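PDB 2ZHZ: ATP:cob(I)alamin adenosyltransferase, putative from Burkholderia thailandensis, which probably transfers the adenosyl group of ATP to the cobalt of cobalamin, releasing triphosphate and forming adenosylcobalamin, the coenzyme form of vitamin B12. Local coordinates for residues Q66-D71 and L89-G94; G73-I78 and P143-P148; R130-I135 and R150-L155. One frame throughout, in Å; residues are numbered along the deposited sequence.

Contact 1 of 3, residues Q66-D71 and L89-G94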
loop_
_atom_site.group_PDB
_atom_site.type_symbol
_atom_site.label_atom_id
_atom_site.label_comp_id
_atom_site.label_asym_id
_atom_site.label_seq_id
_atom_site.Cartn_x
_atom_site.Cartn_y
_atom_site.Cartn_z
ATOM N N GLN B 66 -2.890 -9.257 13.911
ATOM C CA GLN B 66 -2.162 -8.003 14.097
ATOM C C GLN B 66 -1.070 -8.193 15.146
ATOM O O GLN B 66 0.023 -7.627 15.039
ATOM C CB GLN B 66 -3.100 -6.879 14.549
ATOM C CG GLN B 66 -4.020 -6.350 13.458
ATOM C CD GLN B 66 -4.495 -4.939 13.743
ATOM O OE1 GLN B 66 -5.214 -4.694 14.717
ATOM N NE2 GLN B 66 -4.085 -3.994 12.894
ATOM N N HIS B 67 -1.378 -8.984 16.169
ATOM C CA HIS B 67 -0.419 -9.267 17.231
ATOM C C HIS B 67 0.723 -10.100 16.660
ATOM O O HIS B 67 1.887 -9.865 16.978
ATOM C CB HIS B 67 -1.111 -10.016 18.373
ATOM C CG HIS B 67 -2.142 -9.200 19.085
ATOM N ND1 HIS B 67 -1.813 -8.197 19.973
ATOM C CD2 HIS B 67 -3.493 -9.221 19.024
ATOM C CE1 HIS B 67 -2.920 -7.637 20.428
ATOM N NE2 HIS B 67 -3.954 -8.240 19.867
ATOM N N ASP B 68 0.383 -11.067 15.811
ATOM C CA ASP B 68 1.386 -11.921 15.174
ATOM C C ASP B 68 2.326 -11.065 14.330
ATOM O O ASP B 68 3.548 -11.250 14.341
ATOM C CB ASP B 68 0.742 -12.940 14.226
ATOM C CG ASP B 68 -0.056 -14.013 14.943
ATOM O OD1 ASP B 68 0.003 -14.104 16.187
ATOM O OD2 ASP B 68 -0.742 -14.779 14.234
ATOM N N LEU B 69 1.739 -10.145 13.570
ATOM C CA LEU B 69 2.508 -9.270 12.697
ATOM C C LEU B 69 3.403 -8.333 13.489
ATOM O O LEU B 69 4.490 -7.967 13.036
ATOM C CB LEU B 69 1.564 -8.481 11.782
ATOM C CG LEU B 69 0.849 -9.355 10.747
ATOM C CD1 LEU B 69 -0.037 -8.482 9.861
ATOM C CD2 LEU B 69 1.879 -10.100 9.895
ATOM N N PHE B 70 2.946 -7.935 14.671
ATOM C CA PHE B 70 3.756 -7.070 15.513
ATOM C C PHE B 70 4.995 -7.859 15.935
ATOM O O PHE B 70 6.107 -7.334 15.941
ATOM C CB PHE B 70 2.982 -6.640 16.755
ATOM C CG PHE B 70 3.752 -5.709 17.642
ATOM C CD1 PHE B 70 3.861 -4.360 17.324
ATOM C CD2 PHE B 70 4.412 -6.190 18.768
ATOM C CE1 PHE B 70 4.622 -3.499 18.117
ATOM C CE2 PHE B 70 5.174 -5.341 19.567
ATOM C CZ PHE B 70 5.278 -3.991 19.239
ATOM N N ASP B 71 4.799 -9.128 16.284
ATOM C CA ASP B 71 5.915 -9.972 16.698
ATOM C C ASP B 71 6.834 -10.318 15.535
ATOM O O ASP B 71 8.052 -10.402 15.700
ATOM C CB ASP B 71 5.408 -11.260 17.347
ATOM C CG ASP B 71 4.771 -11.017 18.700
ATOM O OD1 ASP B 71 4.987 -9.929 19.280
ATOM O OD2 ASP B 71 4.065 -11.920 19.195
ATOM N N LEU B 89 2.172 -20.717 12.723
ATOM C CA LEU B 89 1.856 -21.301 11.429
ATOM C C LEU B 89 0.686 -22.277 11.531
ATOM O O LEU B 89 -0.143 -22.366 10.620
ATOM C CB LEU B 89 3.081 -22.030 10.869
ATOM C CG LEU B 89 4.350 -21.191 10.704
ATOM C CD1 LEU B 89 5.467 -22.072 10.167
ATOM C CD2 LEU B 89 4.083 -20.024 9.759
ATOM N N ALA B 90 0.623 -23.013 12.637
ATOM C CA ALA B 90 -0.448 -23.979 12.839
ATOM C C ALA B 90 -1.784 -23.264 12.952
ATOM O O ALA B 90 -2.791 -23.729 12.414
ATOM C CB ALA B 90 -0.187 -24.801 14.101
ATOM N N ARG B 91 -1.792 -22.130 13.645
ATOM C CA ARG B 91 -3.025 -21.381 13.812
ATOM C C ARG B 91 -3.547 -20.851 12.478
ATOM O O ARG B 91 -4.755 -20.857 12.234
ATOM C CB ARG B 91 -2.835 -20.231 14.798
ATOM C CG ARG B 91 -4.138 -19.540 15.126
ATOM C CD ARG B 91 -4.042 -18.723 16.392
ATOM N NE ARG B 91 -3.090 -17.626 16.279
ATOM C CZ ARG B 91 -2.995 -16.642 17.164
ATOM N NH1 ARG B 91 -3.799 -16.630 18.221
ATOM N NH2 ARG B 91 -2.111 -15.666 16.990
ATOM N N LEU B 92 -2.642 -20.391 11.618
ATOM C CA LEU B 92 -3.050 -19.893 10.308
ATOM C C LEU B 92 -3.605 -21.058 9.496
ATOM O O LEU B 92 -4.649 -20.934 8.856
ATOM C CB LEU B 92 -1.866 -19.273 9.562
ATOM C CG LEU B 92 -1.253 -17.970 10.081
ATOM C CD1 LEU B 92 -0.207 -17.505 9.085
ATOM C CD2 LEU B 92 -2.320 -16.896 10.257
ATOM N N ASP B 93 -2.904 -22.189 9.525
ATOM C CA ASP B 93 -3.348 -23.373 8.795
ATOM C C ASP B 93 -4.717 -23.816 9.296
ATOM O O ASP B 93 -5.531 -24.332 8.531
ATOM C CB ASP B 93 -2.357 -24.529 8.963
ATOM C CG ASP B 93 -1.090 -24.341 8.155
ATOM O OD1 ASP B 93 -1.077 -23.474 7.260
ATOM O OD2 ASP B 93 -0.112 -25.076 8.408
ATOM N N GLY B 94 -4.958 -23.618 10.587
ATOM C CA GLY B 94 -6.230 -23.998 11.177
ATOM C C GLY B 94 -7.354 -23.103 10.695
ATOM O O GLY B 94 -8.433 -23.583 10.351
HETATM O O HOH W 1 -1.198 -17.443 14.275
#
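Asp68 of helix 56-77 and Arg91 of helix 86-101 form a salt bridge between two members of the five-helix bundle at points where their backbones stay far apart: the nearest CA atoms, those of Asp68 and Leu89, are 10.1 Å from each other. The two side chains approach from opposite directions, and the arginine covers much of the gap. Its CG lies anti to the backbone N (chi1 -173°), which carries the chain away from its own helix, and a bend at chi3 then turns the guanidinium group toward the acid. One nitrogen, NH2, makes the direct contact. Arg91 NH2 sits 2.7 Å from Asp68 OD1 and also donates a weak hydrogen bond of 3.2 Å to Asp68 OD2, so both carboxylate oxygens face a single amino group. The carboxylate carbon lies in the guanidinium plane, at its edge, while the two flat groups are turned 36° against each other.

A water completes the grip: it accepts from Arg91 NE at 2.8 Å and donates to Asp68 OD2 at 2.7 Å, closing a ring through NE, CZ and NH2 that should limit rotation of the guanidinium group.

Within the bundle, Tyr151 of helix 147-169 lies alongside the two helices; its OH is hydrogen-bonded to Asp68 OD2, and its side chain packs against Leu89 and Leu92. His88 adds a weak hydrogen bond to Asp68 OD1. Asp68 is buried and has partners on both oxygens, whereas Arg91 is partly exposed. The trimer covers other flanks of the helices: Phe70 meets the ring of Phe109 of the second subunit, and Leu89 and Ala90 pack on Ile8 of the third subunit.

Contact 2 of 3, residues G73-I78 and P143-P148; sequences GGELCI and PLNAAP
Glu75 points its carboxylate at the segment that leads into and begins helix 147-169, and one oxygen, OE2, makes the contacts with Asn145 and Pro148. Fully stretched from its first torsion onward (chi1 -179°), the acid reaches straight out from helix 56-77. Asn145 ND2 donates to Glu75 OE2 over 3.2 Å in a nearly linear bond (176°). The oxygen lies in the amide plane, but the amide comes from above the carboxylate, the two planes standing 69° apart. Pro148 runs at about a right angle to the glutamate and presses its ring atom CG to 3.4 Å from Glu75 OE2. A water donates to the same OE2 at 2.6 Å and accepts from Asn145 N at 3.3 Å, so the acid holds the asparagine side chain directly and its backbone through the water. Beside this polar cluster, Leu76 CD2 and Leu144 CD1 meet at 4.1 Å, their side chains crossing obliquely.

The other oxygen, Glu75 OE1, accepts from the backbone N of Ala83 and Ile84, tying in the loop between helices 56-77 and 86-101. Leu76 continues onto Val39 of helix 31-50, and both leucines rest on Leu138 of helix 116-141.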
loop_
_atom_site.group_PDB
_atom_site.type_symbol
_atom_site.label_atom_id
_atom_site.label_comp_id
_atom_site.label_asym_id
_atom_site.label_seq_id
_atom_site.Cartn_x
_atom_site.Cartn_y
_atom_site.Cartn_z
ATOM N N GLY B 73 7.414 -8.459 12.985
ATOM C CA GLY B 73 8.207 -7.264 12.744
ATOM C C GLY B 73 9.292 -7.147 13.800
ATOM O O GLY B 73 10.424 -6.750 13.508
ATOM N N GLY B 74 8.940 -7.499 15.034
ATOM C CA GLY B 74 9.899 -7.445 16.123
ATOM C C GLY B 74 11.039 -8.409 15.868
ATOM O O GLY B 74 12.192 -8.127 16.201
ATOM N N GLU B 75 10.721 -9.556 15.276
ATOM C CA GLU B 75 11.738 -10.551 14.967
ATOM C C GLU B 75 12.673 -10.015 13.886
ATOM O O GLU B 75 13.876 -10.285 13.899
ATOM C CB GLU B 75 11.098 -11.857 14.484
ATOM C CG GLU B 75 12.119 -12.945 14.178
ATOM C CD GLU B 75 11.485 -14.279 13.829
ATOM O OE1 GLU B 75 10.416 -14.593 14.390
ATOM O OE2 GLU B 75 12.066 -15.022 13.010
ATOM N N LEU B 76 12.116 -9.259 12.945
ATOM C CA LEU B 76 12.924 -8.686 11.877
ATOM C C LEU B 76 13.786 -7.550 12.424
ATOM O O LEU B 76 14.830 -7.232 11.855
ATOM C CB LEU B 76 12.027 -8.162 10.752
ATOM C CG LEU B 76 11.193 -9.212 10.013
ATOM C CD1 LEU B 76 10.303 -8.537 8.975
ATOM C CD2 LEU B 76 12.113 -10.224 9.354
ATOM N N CYS B 77 13.341 -6.948 13.525
ATOM C CA CYS B 77 14.055 -5.839 14.168
ATOM C C CYS B 77 15.231 -6.300 15.021
ATOM O O CYS B 77 16.204 -5.564 15.208
ATOM C CB CYS B 77 13.105 -5.037 15.059
ATOM S SG CYS B 77 11.869 -4.066 14.185
ATOM N N ILE B 78 15.129 -7.510 15.557
ATOM C CA ILE B 78 16.185 -8.056 16.394
ATOM C C ILE B 78 16.797 -9.275 15.718
ATOM O O ILE B 78 16.329 -10.398 15.899
ATOM C CB ILE B 78 15.636 -8.462 17.770
ATOM C CG1 ILE B 78 14.979 -7.250 18.432
ATOM C CG2 ILE B 78 16.761 -9.011 18.637
ATOM C CD1 ILE B 78 14.327 -7.551 19.767
ATOM N N PRO B 143 21.118 -14.174 6.873
ATOM C CA PRO B 143 20.562 -15.404 7.448
ATOM C C PRO B 143 19.296 -15.066 8.230
ATOM O O PRO B 143 19.317 -14.236 9.138
ATOM C CB PRO B 143 21.694 -15.914 8.341
ATOM C CG PRO B 143 22.406 -14.651 8.740
ATOM C CD PRO B 143 22.445 -13.882 7.441
ATOM N N LEU B 144 18.195 -15.712 7.868
ATOM C CA LEU B 144 16.917 -15.447 8.511
ATOM C C LEU B 144 16.179 -16.758 8.747
ATOM O O LEU B 144 16.388 -17.729 8.023
ATOM C CB LEU B 144 16.088 -14.540 7.592
ATOM C CG LEU B 144 14.864 -13.791 8.110
ATOM C CD1 LEU B 144 15.302 -12.711 9.089
ATOM C CD2 LEU B 144 14.130 -13.161 6.931
ATOM N N ASN B 145 15.330 -16.797 9.769
ATOM C CA ASN B 145 14.556 -18.003 10.034
ATOM C C ASN B 145 13.538 -18.105 8.905
ATOM O O ASN B 145 13.186 -17.097 8.293
ATOM C CB ASN B 145 13.827 -17.915 11.378
ATOM C CG ASN B 145 14.778 -17.857 12.559
ATOM O OD1 ASN B 145 15.723 -18.640 12.643
ATOM N ND2 ASN B 145 14.524 -16.938 13.482
ATOM N N ALA B 146 13.068 -19.313 8.626
ATOM C CA ALA B 146 12.099 -19.515 7.559
ATOM C C ALA B 146 10.669 -19.191 7.997
ATOM O O ALA B 146 9.809 -18.908 7.164
ATOM C CB ALA B 146 12.181 -20.955 7.056
ATOM N N ALA B 147 10.424 -19.220 9.304
ATOM C CA ALA B 147 9.093 -18.959 9.843
ATOM C C ALA B 147 8.397 -17.692 9.321
ATOM O O ALA B 147 7.239 -17.750 8.903
ATOM C CB ALA B 147 9.149 -18.934 11.367
ATOM N N PRO B 148 9.083 -16.535 9.342
ATOM C CA PRO B 148 8.466 -15.292 8.855
ATOM C C PRO B 148 7.903 -15.445 7.443
ATOM O O PRO B 148 6.771 -15.058 7.160
ATOM C CB PRO B 148 9.622 -14.296 8.909
ATOM C CG PRO B 148 10.415 -14.786 10.094
ATOM C CD PRO B 148 10.437 -16.277 9.868
HETATM O O HOH W 2 14.098 -14.290 11.523
#

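Contact 3 of 3, residues R130-I135 and R150-L155; sequences RAERSI and RYVNRL. With ATP (adenosine-5'-triphosphate), chain H.
Glu132, which packs against Val152, belongs to the ATP pocket, where helices 116-141 and 147-169 present adjoining residues to the nucleotide. Glu132 and its neighbour Arg133 read the edge of the adenine: ATP N6 donates to Glu132 OE1 at 3.0 Å, and Arg133 NH1 donates to ATP N1 at 2.8 Å. A trans first torsion (chi1 178°) and an extended chain bring the Glu132 carboxylate up to the base. A water donates both to Glu132 OE1, at 2.7 Å, and to Val152 O, at 2.8 Å, linking the first-shell acid to the backbone of the neighbouring helix. The bent chain of Arg133 lays one guanidinium face over Arg130 CA, with the base at the group's edge.

The two segments are an antiparallel pair of the helical bundle, their axes 9.2 Å apart at an angle of 161°. Val152 fills the space between them: its CG2 lies against the aliphatic stem of Glu132, 3.7 Å from CB, while its CG1 meets Ile135 CD1 tip to tip at 4.0 Å.

Asn153, further along the pocket, lies beside the triphosphate, and the nearest atom of its side chain is about 2 Å from the bound magnesium ion. The site is shared between subunits. Lys28 of the third subunit forms a salt bridge with Glu132 OE2 and is also hydrogen-bonded to the ATP, as are Arg11, Gly13, Thr18 and Gly19 of that subunit.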
loop_
_atom_site.group_PDB
_atom_site.type_symbol
_atom_site.label_atom_id
_atom_site.label_comp_id
_atom_site.label_asym_id
_atom_site.label_seq_id
_atom_site.Cartn_x
_atom_site.Cartn_y
_atom_site.Cartn_z
ATOM N N ARG B 130 3.362 -8.563 -0.943
ATOM C CA ARG B 130 4.451 -7.620 -1.171
ATOM C C ARG B 130 5.443 -7.789 -0.006
ATOM O O ARG B 130 6.661 -7.784 -0.203
ATOM C CB ARG B 130 3.902 -6.182 -1.233
ATOM C CG ARG B 130 4.959 -5.076 -1.197
ATOM C CD ARG B 130 4.538 -3.844 -2.020
ATOM N NE ARG B 130 3.268 -3.225 -1.622
ATOM C CZ ARG B 130 3.104 -2.406 -0.582
ATOM N NH1 ARG B 130 4.125 -2.095 0.206
ATOM N NH2 ARG B 130 1.918 -1.857 -0.352
ATOM N N ALA B 131 4.919 -7.953 1.207
ATOM C CA ALA B 131 5.779 -8.148 2.373
ATOM C C ALA B 131 6.538 -9.466 2.238
ATOM O O ALA B 131 7.695 -9.572 2.649
ATOM C CB ALA B 131 4.950 -8.146 3.660
ATOM N N GLU B 132 5.889 -10.475 1.661
ATOM C CA GLU B 132 6.549 -11.759 1.481
ATOM C C GLU B 132 7.756 -11.594 0.565
ATOM O O GLU B 132 8.821 -12.152 0.824
ATOM C CB GLU B 132 5.591 -12.803 0.888
ATOM C CG GLU B 132 6.273 -14.145 0.634
ATOM C CD GLU B 132 5.324 -15.220 0.137
ATOM O OE1 GLU B 132 4.293 -14.874 -0.480
ATOM O OE2 GLU B 132 5.626 -16.416 0.345
ATOM N N ARG B 133 7.601 -10.816 -0.503
ATOM C CA ARG B 133 8.711 -10.602 -1.427
ATOM C C ARG B 133 9.885 -9.894 -0.751
ATOM O O ARG B 133 11.036 -10.266 -0.963
ATOM C CB ARG B 133 8.245 -9.812 -2.659
ATOM C CG ARG B 133 7.160 -10.533 -3.462
ATOM C CD ARG B 133 6.952 -9.911 -4.843
ATOM N NE ARG B 133 6.496 -8.522 -4.790
ATOM C CZ ARG B 133 5.238 -8.138 -4.587
ATOM N NH1 ARG B 133 4.276 -9.033 -4.410
ATOM N NH2 ARG B 133 4.939 -6.845 -4.578
ATOM N N SER B 134 9.604 -8.889 0.075
ATOM C CA SER B 134 10.679 -8.173 0.755
ATOM C C SER B 134 11.327 -9.020 1.854
ATOM O O SER B 134 12.510 -8.861 2.153
ATOM C CB SER B 134 10.167 -6.835 1.318
ATOM O OG SER B 134 9.062 -7.002 2.183
ATOM N N ILE B 135 10.559 -9.930 2.446
ATOM C CA ILE B 135 11.095 -10.815 3.474
ATOM C C ILE B 135 11.997 -11.847 2.786
ATOM O O ILE B 135 13.054 -12.206 3.304
ATOM C CB ILE B 135 9.956 -11.522 4.243
ATOM C CG1 ILE B 135 9.269 -10.514 5.169
ATOM C CG2 ILE B 135 10.505 -12.713 5.038
ATOM C CD1 ILE B 135 7.984 -11.025 5.800
ATOM N N ARG B 150 7.241 -18.303 5.849
ATOM C CA ARG B 150 6.162 -19.285 5.842
ATOM C C ARG B 150 4.877 -18.701 6.401
ATOM O O ARG B 150 3.781 -19.076 5.976
ATOM C CB ARG B 150 6.564 -20.514 6.657
ATOM C CG ARG B 150 7.824 -21.193 6.154
ATOM C CD ARG B 150 8.139 -22.428 6.986
ATOM N NE ARG B 150 7.207 -23.522 6.715
ATOM C CZ ARG B 150 7.019 -24.562 7.521
ATOM N NH1 ARG B 150 7.694 -24.651 8.661
ATOM N NH2 ARG B 150 6.164 -25.517 7.185
ATOM N N TYR B 151 5.011 -17.776 7.347
ATOM C CA TYR B 151 3.848 -17.152 7.960
ATOM C C TYR B 151 3.079 -16.273 6.970
ATOM O O TYR B 151 1.868 -16.425 6.814
ATOM C CB TYR B 151 4.261 -16.310 9.168
ATOM C CG TYR B 151 3.084 -15.692 9.885
ATOM C CD1 TYR B 151 2.486 -16.334 10.973
ATOM C CD2 TYR B 151 2.533 -14.488 9.446
ATOM C CE1 TYR B 151 1.367 -15.790 11.602
ATOM C CE2 TYR B 151 1.420 -13.941 10.062
ATOM C CZ TYR B 151 0.837 -14.594 11.134
ATOM O OH TYR B 151 -0.289 -14.065 11.710
ATOM N N VAL B 152 3.773 -15.351 6.308
ATOM C CA VAL B 152 3.095 -14.477 5.357
ATOM C C VAL B 152 2.608 -15.247 4.132
ATOM O O VAL B 152 1.659 -14.831 3.466
ATOM C CB VAL B 152 3.997 -13.293 4.919
ATOM C CG1 VAL B 152 4.190 -12.340 6.090
ATOM C CG2 VAL B 152 5.334 -13.801 4.419
ATOM N N ASN B 153 3.253 -16.372 3.838
ATOM C CA ASN B 153 2.845 -17.199 2.706
ATOM C C ASN B 153 1.417 -17.676 2.993
ATOM O O ASN B 153 0.527 -17.594 2.143
ATOM C CB ASN B 153 3.780 -18.408 2.567
ATOM C CG ASN B 153 3.590 -19.147 1.254
ATOM O OD1 ASN B 153 3.958 -20.316 1.114
ATOM N ND2 ASN B 153 3.025 -18.463 0.283
ATOM N N ARG B 154 1.208 -18.160 4.211
ATOM C CA ARG B 154 -0.098 -18.645 4.630
ATOM C C ARG B 154 -1.102 -17.515 4.814
ATOM O O ARG B 154 -2.275 -17.667 4.488
ATOM C CB ARG B 154 0.040 -19.437 5.935
ATOM C CG ARG B 154 0.716 -20.776 5.738
ATOM C CD ARG B 154 1.100 -21.448 7.053
ATOM N NE ARG B 154 1.667 -22.764 6.779
ATOM C CZ ARG B 154 2.775 -22.965 6.073
ATOM N NH1 ARG B 154 3.450 -21.934 5.582
ATOM N NH2 ARG B 154 3.189 -24.198 5.819
ATOM N N LEU B 155 -0.642 -16.380 5.330
ATOM C CA LEU B 155 -1.537 -15.255 5.559
ATOM C C LEU B 155 -2.205 -14.718 4.290
ATOM O O LEU B 155 -3.386 -14.376 4.319
ATOM C CB LEU B 155 -0.802 -14.119 6.279
ATOM C CG LEU B 155 -1.660 -12.893 6.620
ATOM C CD1 LEU B 155 -2.892 -13.318 7.415
ATOM C CD2 LEU B 155 -0.831 -11.897 7.415
HETATM P PG ATP H . 1.896 -21.743 -2.006
HETATM O O1G ATP H . 3.116 -21.838 -1.138
HETATM O O2G ATP H . 1.120 -23.026 -2.069
HETATM O O3G ATP H . 1.003 -20.617 -1.564
HETATM P PB ATP H . 3.182 -20.131 -4.007
HETATM O O1B ATP H . 3.448 -19.227 -2.839
HETATM O O2B ATP H . 4.361 -20.571 -4.841
HETATM O O3B ATP H . 2.362 -21.446 -3.528
HETATM P PA ATP H . 0.655 -18.806 -4.621
HETATM O O1A ATP H . 0.761 -18.019 -3.361
HETATM O O2A ATP H . -0.389 -19.889 -4.743
HETATM O O3A ATP H . 2.112 -19.443 -5.022
HETATM O "O5'" ATP H . 0.438 -17.742 -5.807
HETATM C "C5'" ATP H . 0.006 -18.162 -7.098
HETATM C "C4'" ATP H . 0.794 -17.443 -8.188
HETATM O "O4'" ATP H . 1.150 -16.089 -7.814
HETATM C "C3'" ATP H . 2.080 -18.180 -8.554
HETATM O "O3'" ATP H . 1.980 -18.710 -9.881
HETATM C "C2'" ATP H . 3.195 -17.157 -8.388
HETATM O "O2'" ATP H . 3.863 -16.965 -9.643
HETATM C "C1'" ATP H . 2.559 -15.865 -7.907
HETATM N N9 ATP H . 3.068 -15.448 -6.551
HETATM C C8 ATP H . 3.379 -16.263 -5.506
HETATM N N7 ATP H . 3.799 -15.562 -4.427
HETATM C C5 ATP H . 3.765 -14.261 -4.763
HETATM C C6 ATP H . 4.078 -12.963 -4.089
HETATM N N6 ATP H . 4.518 -12.939 -2.812
HETATM N N1 ATP H . 3.904 -11.800 -4.806
HETATM C C2 ATP H . 3.456 -11.801 -6.103
HETATM N N3 ATP H . 3.152 -12.952 -6.772
HETATM C C4 ATP H . 3.283 -14.186 -6.168
HETATM O O HOH W 3 2.202 -13.868 0.889
#

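How the contacts relate
Helix 147-169 ties the three contacts together. Contacts 2 and 3, with centres 11 Å apart, both use it and meet where Leu144 CD2 packs 3.9 Å from Ile135 O. Contacts 1 and 2 share helix 56-77 instead; their centres are 14 Å apart, and Leu89 CD2 approaches Ala147 O to 4.0 Å. Contact 1 borders contact 3 through Tyr151 and through the salt bridge from Asp93 OD1 to Arg154 NE, 2.9 Å long. Contact 3 alone holds residues of the ATP pocket. Contact 1 lies away from the nucleotide and magnesium sites, while in contact 2 the side chain of Pro148 is about 9 Å from that of Glu132.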